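Local coordinates for protein-glutamine gamma-glutamyltransferase (Pagrus major, PDB 1G0D), which probably catalyses the calcium-dependent cross-linking of peptide-bound glutamine to primary amines such as protein lysines, at residues 234-239 / 269-274; 298-303 / 327-332; 304-309 / 389-394; 323-328 / 516-521. All coordinates share one frame; numbering follows the deposited sequence.

Contact 1: 234-239 / 269-274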
# COMPACT_ATOMS: atom_id res chain seq x y z
N GLY A 234 12.92 1.43 6.88
CA GLY A 234 12.41 2.75 6.55
C GLY A 234 13.48 3.82 6.65
O GLY A 234 14.33 3.79 7.54
N ARG A 235 13.46 4.76 5.71
CA ARG A 235 14.39 5.89 5.71
C ARG A 235 13.53 7.06 5.28
O ARG A 235 13.14 7.16 4.11
CB ARG A 235 15.50 5.71 4.70
CG ARG A 235 16.51 6.86 4.71
CD ARG A 235 17.60 6.53 5.71
NE ARG A 235 18.92 6.86 5.21
CZ ARG A 235 20.03 6.26 5.61
NH1 ARG A 235 21.19 6.64 5.11
NH2 ARG A 235 20.00 5.29 6.52
N TRP A 236 13.24 7.96 6.22
CA TRP A 236 12.39 9.08 5.96
C TRP A 236 13.05 10.28 5.33
O TRP A 236 12.35 11.21 4.91
CB TRP A 236 11.64 9.42 7.24
CG TRP A 236 10.90 8.17 7.72
CD1 TRP A 236 11.37 7.25 8.60
CD2 TRP A 236 9.69 7.59 7.15
NE1 TRP A 236 10.54 6.13 8.62
CE2 TRP A 236 9.51 6.32 7.74
CE3 TRP A 236 8.75 8.03 6.21
CZ2 TRP A 236 8.45 5.49 7.42
CZ3 TRP A 236 7.68 7.20 5.90
CH2 TRP A 236 7.55 5.94 6.51
N GLU A 237 14.38 10.26 5.23
CA GLU A 237 15.08 11.35 4.56
C GLU A 237 16.28 10.98 3.72
O GLU A 237 17.09 10.10 4.04
CB GLU A 237 15.44 12.51 5.50
CG GLU A 237 15.02 13.87 4.93
CD GLU A 237 15.74 15.03 5.54
OE1 GLU A 237 16.38 14.82 6.59
OE2 GLU A 237 15.67 16.14 4.98
N GLU A 238 16.31 11.76 2.64
CA GLU A 238 17.19 11.75 1.48
C GLU A 238 18.55 11.08 1.35
O GLU A 238 18.75 10.36 0.37
CB GLU A 238 17.20 13.14 0.90
CG GLU A 238 18.34 13.44 0.10
CD GLU A 238 19.28 14.29 0.86
OE1 GLU A 238 20.44 13.85 0.95
OE2 GLU A 238 18.85 15.37 1.38
N PRO A 239 19.53 11.30 2.24
CA PRO A 239 20.72 10.49 1.86
C PRO A 239 20.43 8.97 2.06
O PRO A 239 20.58 8.44 3.16
CB PRO A 239 21.82 11.00 2.77
CG PRO A 239 21.09 11.64 3.91
CD PRO A 239 19.74 12.15 3.42
N TYR A 269 15.41 1.05 0.71
CA TYR A 269 14.67 1.47 1.91
C TYR A 269 13.21 1.61 1.51
O TYR A 269 12.85 1.44 0.37
CB TYR A 269 15.16 2.86 2.39
CG TYR A 269 16.64 2.99 2.77
CD1 TYR A 269 17.13 2.59 4.03
CD2 TYR A 269 17.54 3.52 1.86
CE1 TYR A 269 18.50 2.74 4.35
CE2 TYR A 269 18.89 3.67 2.18
CZ TYR A 269 19.39 3.29 3.41
OH TYR A 269 20.77 3.43 3.63
N GLY A 270 12.36 1.98 2.45
CA GLY A 270 10.98 2.17 2.09
C GLY A 270 10.39 3.36 2.83
O GLY A 270 10.97 3.87 3.80
N GLN A 271 9.24 3.83 2.34
CA GLN A 271 8.49 4.91 2.97
C GLN A 271 7.02 4.45 3.02
O GLN A 271 6.68 3.45 2.39
CB GLN A 271 8.69 6.21 2.20
CG GLN A 271 9.80 7.01 2.83
CD GLN A 271 10.49 7.98 1.89
OE1 GLN A 271 9.94 8.42 0.85
NE2 GLN A 271 11.72 8.34 2.26
N CYS A 272 6.14 5.17 3.73
CA CYS A 272 4.76 4.71 3.89
C CYS A 272 4.01 4.10 2.71
O CYS A 272 3.48 3.01 2.88
CB CYS A 272 3.91 5.77 4.59
SG CYS A 272 3.35 7.09 3.60
N TRP A 273 3.97 4.72 1.54
CA TRP A 273 3.25 4.08 0.42
C TRP A 273 3.93 2.80 -0.14
O TRP A 273 3.26 1.96 -0.75
CB TRP A 273 2.98 5.07 -0.73
CG TRP A 273 4.18 5.31 -1.51
CD1 TRP A 273 4.61 4.60 -2.59
CD2 TRP A 273 5.22 6.24 -1.19
NE1 TRP A 273 5.86 5.02 -2.96
CE2 TRP A 273 6.26 6.02 -2.11
CE3 TRP A 273 5.38 7.22 -0.21
CZ2 TRP A 273 7.45 6.76 -2.08
CZ3 TRP A 273 6.54 7.95 -0.18
CH2 TRP A 273 7.57 7.72 -1.10
N VAL A 274 5.24 2.63 0.05
CA VAL A 274 5.93 1.41 -0.39
C VAL A 274 5.64 0.21 0.55
O VAL A 274 5.66 -0.95 0.11
CB VAL A 274 7.46 1.60 -0.41
CG1 VAL A 274 8.11 0.34 -0.87
CG2 VAL A 274 7.83 2.67 -1.34
O HOH W 1 21.55 2.61 6.22
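Arg235 and Tyr269 run side by side, pointing the same way, and this pair supplies much of the contact by packing along one face of the ring. The Arg235 CB sits 3.5 Å from CG at the base of the tyrosine ring, and the chain then follows that face outward until the guanidinium reaches the phenol end, its plane 30° from that of the ring. With CG anti to the backbone N (chi1 -179°) and bends further along, the side chain swings back on its own segment, where NE and NH1 together hold Pro239 O side-on, the NH1 bond being the shorter at 2.7 Å. A water lies at the tyrosine edge, 2.8 Å from Tyr269 OH, which also bonds to Asp242. Were Arg235 replaced by an alanine, one face of Tyr269 would probably lose its cover and Pro239 O its two donors.

The backbones meet in a single parallel bridge between Gly234 and Gly270, with Arg235 N bonded to Gly270 O. Just beyond it the second segment becomes the helix that begins with the catalytic Cys272, the nucleophile position of the papain-like transglutaminase core, and Gln271 is its N-cap residue. The amide of Gln271 reaches back, NE2 giving a short 2.6 Å bond to Arg235 O, close to the plane of both groups; Tyr240 is a further partner of NE2.

Apolar and ring contacts fill the remainder. The Trp236 indole slides past Gln271 in the reverse direction, CE3 lying 3.7 Å from Gln271 CG, and its far corner CH2 comes to 4.1 Å from Cys272 CB.

Contact 2: 298-303 / 327-332; sequences SAHDVD and SSWNFH
His300 and Trp329 form the inner shell, an edge-to-face pair in which the imidazole turns its edge to the six-membered ring of the indole, planes at 66°. The nearest atoms are His300 CD2 and Trp329 CZ2, 3.3 Å apart, while His300 CB rests over the five-membered ring, 4.0 Å from its centroid. Holding CG anti to the backbone N (chi1 -170°) lets His300 lie alongside the tryptophan and bring ND1 to 3.8 Å from His332 NE2. A leucine in place of Trp329 would probably leave the His300 edge without a ring face to rest on and let the imidazole tilt.

Behind this cluster, paired 3.1 Å bonds from Ser298 N to Trp329 O and from Trp329 N to Ser298 O fix the register as an antiparallel hydrogen-bonded pair. Ser298 OG lies near the plane of the His332 ring, at its edge, and bonds to Asn295. Farther out, water links Asp301 OD2 with Ser327 OG, and Glu393 takes a hydrogen bond from His300 ND1.

His332 NE2 in turn bonds to Asp355, with Cys272 close on its other nitrogen: the Cys-His-Asp catalytic triad of the transglutaminase core, with His332 on an inner strand of the antiparallel sheet and Cys272 at the start of helix 272-286.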
# COMPACT_ATOMS: atom_id res chain seq x y z
N SER A 298 -2.42 14.14 6.64
CA SER A 298 -2.41 13.06 7.60
C SER A 298 -1.89 13.38 8.98
O SER A 298 -0.74 13.70 9.14
CB SER A 298 -1.56 11.94 7.06
OG SER A 298 -2.38 10.82 6.82
N ALA A 299 -2.74 13.25 9.98
CA ALA A 299 -2.28 13.49 11.35
C ALA A 299 -1.50 12.29 11.92
O ALA A 299 -1.78 11.81 13.02
CB ALA A 299 -3.44 13.81 12.23
N HIS A 300 -0.51 11.83 11.17
CA HIS A 300 0.30 10.70 11.63
C HIS A 300 1.19 11.05 12.83
O HIS A 300 1.35 10.26 13.77
CB HIS A 300 1.21 10.22 10.52
CG HIS A 300 1.89 8.94 10.85
ND1 HIS A 300 1.19 7.77 11.08
CD2 HIS A 300 3.20 8.64 11.00
CE1 HIS A 300 2.05 6.80 11.37
NE2 HIS A 300 3.27 7.30 11.33
N ASP A 301 1.80 12.22 12.71
CA ASP A 301 2.74 12.86 13.65
C ASP A 301 2.29 13.01 15.10
O ASP A 301 3.09 12.96 16.03
CB ASP A 301 3.00 14.26 13.14
CG ASP A 301 1.68 15.00 12.80
OD1 ASP A 301 1.16 14.77 11.69
OD2 ASP A 301 1.16 15.80 13.63
N VAL A 302 0.99 13.27 15.23
CA VAL A 302 0.27 13.52 16.47
C VAL A 302 0.36 12.41 17.55
O VAL A 302 0.13 12.63 18.75
CB VAL A 302 -1.18 13.89 16.02
CG1 VAL A 302 -2.21 13.03 16.68
CG2 VAL A 302 -1.41 15.35 16.23
N ASP A 303 0.73 11.20 17.12
CA ASP A 303 0.84 10.12 18.07
C ASP A 303 -0.44 9.90 18.90
O ASP A 303 -0.44 9.90 20.14
CB ASP A 303 2.01 10.37 19.00
CG ASP A 303 2.50 9.11 19.65
OD1 ASP A 303 2.80 8.14 18.91
OD2 ASP A 303 2.57 9.09 20.91
N SER A 327 3.99 19.72 11.38
CA SER A 327 2.65 19.17 11.43
C SER A 327 2.34 18.04 10.45
O SER A 327 3.22 17.25 10.04
CB SER A 327 1.64 20.29 11.24
OG SER A 327 0.61 20.17 12.19
N SER A 328 1.06 17.98 10.10
CA SER A 328 0.49 16.96 9.24
C SER A 328 1.22 16.69 7.96
O SER A 328 1.67 17.61 7.28
CB SER A 328 -0.95 17.32 8.92
OG SER A 328 -1.70 17.54 10.12
N TRP A 329 1.33 15.41 7.64
CA TRP A 329 1.99 14.95 6.42
C TRP A 329 1.21 15.38 5.18
O TRP A 329 -0.01 15.56 5.26
CB TRP A 329 2.07 13.43 6.45
CG TRP A 329 2.97 12.89 7.51
CD1 TRP A 329 3.36 13.50 8.67
CD2 TRP A 329 3.61 11.60 7.50
NE1 TRP A 329 4.20 12.67 9.38
CE2 TRP A 329 4.37 11.50 8.68
CE3 TRP A 329 3.62 10.52 6.60
CZ2 TRP A 329 5.13 10.35 8.99
CZ3 TRP A 329 4.37 9.38 6.90
CH2 TRP A 329 5.11 9.30 8.09
N ASN A 330 1.88 15.53 4.04
CA ASN A 330 1.17 15.93 2.81
C ASN A 330 0.15 14.83 2.45
O ASN A 330 -0.94 15.11 1.91
CB ASN A 330 2.15 16.13 1.66
CG ASN A 330 2.90 17.45 1.73
OD1 ASN A 330 2.78 18.21 2.70
ND2 ASN A 330 3.68 17.73 0.69
N PHE A 331 0.51 13.59 2.75
CA PHE A 331 -0.36 12.43 2.52
C PHE A 331 0.27 11.28 3.26
O PHE A 331 1.41 11.35 3.69
CB PHE A 331 -0.53 12.09 1.02
CG PHE A 331 0.66 11.41 0.40
CD1 PHE A 331 1.64 12.14 -0.28
CD2 PHE A 331 0.84 10.04 0.53
CE1 PHE A 331 2.78 11.52 -0.82
CE2 PHE A 331 1.98 9.40 -0.01
CZ PHE A 331 2.96 10.14 -0.68
N HIS A 332 -0.50 10.23 3.44
CA HIS A 332 0.01 9.06 4.11
C HIS A 332 -0.84 7.92 3.65
O HIS A 332 -2.06 8.04 3.57
CB HIS A 332 -0.11 9.19 5.62
CG HIS A 332 0.22 7.92 6.35
ND1 HIS A 332 1.35 7.18 6.06
CD2 HIS A 332 -0.40 7.29 7.38
CE1 HIS A 332 1.41 6.14 6.89
NE2 HIS A 332 0.36 6.19 7.69
O HOH W 2 0.57 18.62 14.45

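Contact 3: 304-309 / 389-394; sequences GNLSVD and FVFAEV
A helix packed against the start of a sheet-edge strand is the element at work here: helix 387-395 of the catalytic core meets the chain leading into strand 307-312, the outermost strand of a mixed sheet. The helix ends at Asn395, and Asp397 follows at the start of the next strand; both probably bind calcium, as in related transglutaminases, so this contact lies beside the presumed metal site. No hydrogen bond crosses between the segments; the joint is one of close apolar packing.

Gly304 approaches the helix most intimately. Its CA sits over one face of the Phe389 ring, 4.2 Å from the centroid and 28° off the normal, a CH-pi contact. A side chain on this residue would probably crowd the ring, and its positive phi also suits a residue without one. Phe389 can offer that face because its CG stands beside the backbone N, chi1 -79°, which brings the ring back over the glycine. One turn later along the helix, Ala392 CB comes to 3.8 Å from Gly304 CA.

Leu306 makes the second touch through CD1, 3.7 Å from Ala392 CB and 4.0 Å from Phe391 CD1, at the edge of that ring and near its plane.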
# COMPACT_ATOMS: atom_id res chain seq x y z
N GLY A 304 -1.54 9.75 18.18
CA GLY A 304 -2.79 9.48 18.85
C GLY A 304 -3.49 10.57 19.59
O GLY A 304 -4.58 10.31 20.05
N ASN A 305 -2.93 11.76 19.70
CA ASN A 305 -3.61 12.83 20.41
C ASN A 305 -4.57 13.63 19.57
O ASN A 305 -4.19 14.21 18.57
CB ASN A 305 -2.60 13.76 21.03
CG ASN A 305 -2.00 13.16 22.22
OD1 ASN A 305 -2.58 13.21 23.30
ND2 ASN A 305 -0.83 12.54 22.05
N LEU A 306 -5.81 13.71 20.01
CA LEU A 306 -6.83 14.40 19.24
C LEU A 306 -6.79 15.92 19.36
O LEU A 306 -7.53 16.63 18.67
CB LEU A 306 -8.21 13.86 19.63
CG LEU A 306 -8.84 12.63 18.96
CD1 LEU A 306 -7.84 11.88 18.11
CD2 LEU A 306 -9.39 11.71 20.01
N SER A 307 -5.90 16.40 20.22
CA SER A 307 -5.73 17.83 20.47
C SER A 307 -4.30 18.27 20.59
O SER A 307 -3.59 17.91 21.53
CB SER A 307 -6.44 18.24 21.74
OG SER A 307 -7.68 18.80 21.39
N VAL A 308 -3.88 19.07 19.63
CA VAL A 308 -2.54 19.58 19.65
C VAL A 308 -2.56 21.09 19.40
O VAL A 308 -3.25 21.60 18.51
CB VAL A 308 -1.68 18.84 18.55
CG1 VAL A 308 -0.34 19.55 18.32
CG2 VAL A 308 -1.49 17.37 18.98
N ASP A 309 -1.85 21.81 20.24
CA ASP A 309 -1.73 23.23 20.05
C ASP A 309 -0.29 23.34 19.54
O ASP A 309 0.64 22.83 20.14
CB ASP A 309 -2.01 23.94 21.36
CG ASP A 309 -3.49 23.83 21.76
OD1 ASP A 309 -4.35 24.40 21.06
OD2 ASP A 309 -3.81 23.15 22.76
N PHE A 389 -5.35 5.57 17.41
CA PHE A 389 -4.34 6.04 16.50
C PHE A 389 -4.85 6.24 15.13
O PHE A 389 -4.47 7.21 14.48
CB PHE A 389 -3.17 5.09 16.45
CG PHE A 389 -2.28 5.23 17.61
CD1 PHE A 389 -2.56 4.55 18.79
CD2 PHE A 389 -1.25 6.15 17.58
CE1 PHE A 389 -1.82 4.80 19.94
CE2 PHE A 389 -0.51 6.40 18.73
CZ PHE A 389 -0.80 5.72 19.90
N VAL A 390 -5.71 5.33 14.68
CA VAL A 390 -6.27 5.43 13.34
C VAL A 390 -7.37 6.50 13.27
O VAL A 390 -7.56 7.11 12.24
CB VAL A 390 -6.84 4.10 12.87
CG1 VAL A 390 -7.53 4.29 11.48
CG2 VAL A 390 -5.71 3.04 12.84
N PHE A 391 -8.05 6.74 14.37
CA PHE A 391 -9.07 7.78 14.40
C PHE A 391 -8.34 9.15 14.39
O PHE A 391 -8.83 10.12 13.81
CB PHE A 391 -9.92 7.61 15.67
CG PHE A 391 -11.03 8.62 15.80
CD1 PHE A 391 -10.81 9.87 16.36
CD2 PHE A 391 -12.31 8.32 15.37
CE1 PHE A 391 -11.84 10.80 16.48
CE2 PHE A 391 -13.35 9.25 15.49
CZ PHE A 391 -13.10 10.48 16.04
N ALA A 392 -7.16 9.24 15.01
CA ALA A 392 -6.40 10.51 15.06
C ALA A 392 -5.88 10.90 13.72
O ALA A 392 -5.91 12.05 13.31
CB ALA A 392 -5.23 10.40 16.02
N GLU A 393 -5.37 9.90 13.03
CA GLU A 393 -4.80 10.05 11.70
C GLU A 393 -5.68 10.87 10.75
O GLU A 393 -5.22 11.67 9.94
CB GLU A 393 -4.59 8.65 11.13
CG GLU A 393 -4.20 8.59 9.68
CD GLU A 393 -2.74 8.88 9.50
OE1 GLU A 393 -2.43 9.64 8.56
OE2 GLU A 393 -1.92 8.35 10.30
N VAL A 394 -6.97 10.66 10.91
CA VAL A 394 -7.99 11.21 10.07
C VAL A 394 -8.83 12.31 10.77
O VAL A 394 -9.56 13.05 10.11
CB VAL A 394 -8.79 9.94 9.59
CG1 VAL A 394 -10.13 9.88 10.19
CG2 VAL A 394 -8.80 9.84 8.13

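Contact 4: 323-328 / 516-521; sequences QRSDSS and NSLRRG
Ser517 carries the tightly packed part of the contact, tucked against residues 326-328. Its OG donates a 2.6 Å bond to Ser328 O, approaching from above the carbonyl plane, and its own carbonyl accepts from Asp326 N at 2.8 Å, in plane and nearly straight (161°). With OG beside the backbone N (chi1 -77°), the hydroxyl is turned into the other segment, where Arg560 also bonds to it. Next in line, Arg519 N reaches Arg324 O at 2.8 Å, so two backbone bonds flank the single bridge of Ser325 with Leu518.

Toward the surface the grip passes to arginines. Arg324 holds Arg519 O side-on with two nitrogens, NE at 3.0 Å nearly in line with the carbonyl and NH1 at 3.2 Å from above its plane. Arg519 answers across the contact: NH1 bonds to Gln323 O at 2.9 Å, tilted out of its guanidinium plane, while Arg324 CA covers one face of that group. The Arg324 and Arg520 guanidiniums come near each other because both bind Glu237, whose carboxylate they share. Two waters bridge the outer side, one donating to Ser325 O and weakly accepting from Arg519 NH1.

Buried Asp326 is paired with Lys562 and Arg560, and the whole is a loop-to-loop junction between the catalytic core and the first C-terminal beta-barrel, two residues on from Tyr515, which is important for catalysis.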
# COMPACT_ATOMS: atom_id res chain seq x y z
N GLN A 323 13.49 21.57 16.16
CA GLN A 323 12.44 20.72 15.65
C GLN A 323 12.16 21.04 14.20
O GLN A 323 11.81 22.16 13.86
CB GLN A 323 11.17 20.82 16.53
CG GLN A 323 11.10 19.69 17.65
CD GLN A 323 10.82 20.19 19.12
OE1 GLN A 323 9.83 20.89 19.39
NE2 GLN A 323 11.69 19.80 20.05
N ARG A 324 12.33 20.01 13.36
CA ARG A 324 12.17 20.09 11.91
C ARG A 324 10.82 19.72 11.35
O ARG A 324 10.51 20.13 10.25
CB ARG A 324 13.20 19.21 11.21
CG ARG A 324 14.57 19.79 11.18
CD ARG A 324 15.55 18.90 10.47
NE ARG A 324 15.31 18.85 9.03
CZ ARG A 324 15.66 17.83 8.26
NH1 ARG A 324 15.42 17.86 6.95
NH2 ARG A 324 16.28 16.80 8.80
N SER A 325 10.03 18.95 12.08
CA SER A 325 8.72 18.53 11.58
C SER A 325 7.69 19.62 11.64
O SER A 325 7.53 20.28 12.65
CB SER A 325 8.19 17.35 12.36
OG SER A 325 9.07 16.26 12.22
N ASP A 326 6.97 19.77 10.53
CA ASP A 326 5.93 20.78 10.37
C ASP A 326 4.50 20.20 10.26
O ASP A 326 3.87 20.17 9.18
CB ASP A 326 6.28 21.61 9.14
CG ASP A 326 5.64 22.96 9.13
OD1 ASP A 326 5.04 23.37 10.15
OD2 ASP A 326 5.75 23.62 8.07
N SER A 327 3.99 19.72 11.38
CA SER A 327 2.65 19.17 11.43
C SER A 327 2.34 18.04 10.45
O SER A 327 3.22 17.25 10.04
CB SER A 327 1.64 20.29 11.24
OG SER A 327 0.61 20.17 12.19
N SER A 328 1.06 17.98 10.10
CA SER A 328 0.49 16.96 9.24
C SER A 328 1.22 16.69 7.96
O SER A 328 1.67 17.61 7.28
CB SER A 328 -0.95 17.32 8.92
OG SER A 328 -1.70 17.54 10.12
N ASN A 516 6.69 13.90 4.31
CA ASN A 516 6.36 13.72 5.72
C ASN A 516 6.61 14.94 6.58
O ASN A 516 6.91 14.84 7.76
CB ASN A 516 7.01 12.49 6.37
CG ASN A 516 8.49 12.38 6.15
OD1 ASN A 516 9.20 11.94 7.03
ND2 ASN A 516 8.96 12.74 4.99
N SER A 517 6.43 16.11 5.98
CA SER A 517 6.59 17.37 6.69
C SER A 517 7.93 17.66 7.38
O SER A 517 7.97 18.28 8.44
CB SER A 517 5.44 17.48 7.69
OG SER A 517 4.26 17.85 7.01
N LEU A 518 9.03 17.23 6.79
CA LEU A 518 10.33 17.51 7.36
C LEU A 518 10.82 18.77 6.70
O LEU A 518 11.17 18.77 5.52
CB LEU A 518 11.30 16.38 7.04
CG LEU A 518 12.03 15.59 8.11
CD1 LEU A 518 11.24 15.50 9.36
CD2 LEU A 518 12.30 14.22 7.60
N ARG A 519 10.83 19.86 7.45
CA ARG A 519 11.29 21.16 6.98
C ARG A 519 12.74 21.07 6.51
O ARG A 519 13.58 20.46 7.17
CB ARG A 519 11.16 22.16 8.12
CG ARG A 519 11.16 23.59 7.68
CD ARG A 519 11.34 24.55 8.88
NE ARG A 519 12.61 24.35 9.59
CZ ARG A 519 12.70 24.10 10.91
NH1 ARG A 519 11.61 24.03 11.67
NH2 ARG A 519 13.91 23.92 11.46
N ARG A 520 13.02 21.66 5.34
CA ARG A 520 14.36 21.60 4.78
C ARG A 520 15.01 22.96 4.56
O ARG A 520 15.62 23.52 5.48
CB ARG A 520 14.34 20.82 3.48
CG ARG A 520 14.54 19.33 3.75
CD ARG A 520 14.29 18.48 2.55
NE ARG A 520 15.36 18.56 1.58
CZ ARG A 520 16.45 17.81 1.64
NH1 ARG A 520 17.40 17.93 0.72
NH2 ARG A 520 16.58 16.93 2.63
N GLY A 521 14.89 23.50 3.36
CA GLY A 521 15.50 24.80 3.12
C GLY A 521 14.58 26.02 2.90
O GLY A 521 13.86 26.10 1.90
O HOH W 3 8.66 23.28 12.35
O HOH W 4 7.99 13.61 10.67

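In the fold
Contacts 1 and 2 converge on the active site: Cys272 SG of contact 1 lies 3.2 Å from His332 ND1 of contact 2, though the centres of the two are about 15 Å apart. Contact 3 backs contact 2, centre about 9 Å away, where Ala299 N probably bonds to Glu393 O at 2.9 Å. Contact 4 shares Ser327 and Ser328 with contact 2 and sits about 10 Å from it, centre to centre. It is also tied to contact 1, since Glu237 OE2 lies 2.6 Å from Arg324 NH1 and 2.7 Å from Arg520 NH2. Contacts 3 and 4 do not touch, their nearest atoms about 6 Å apart.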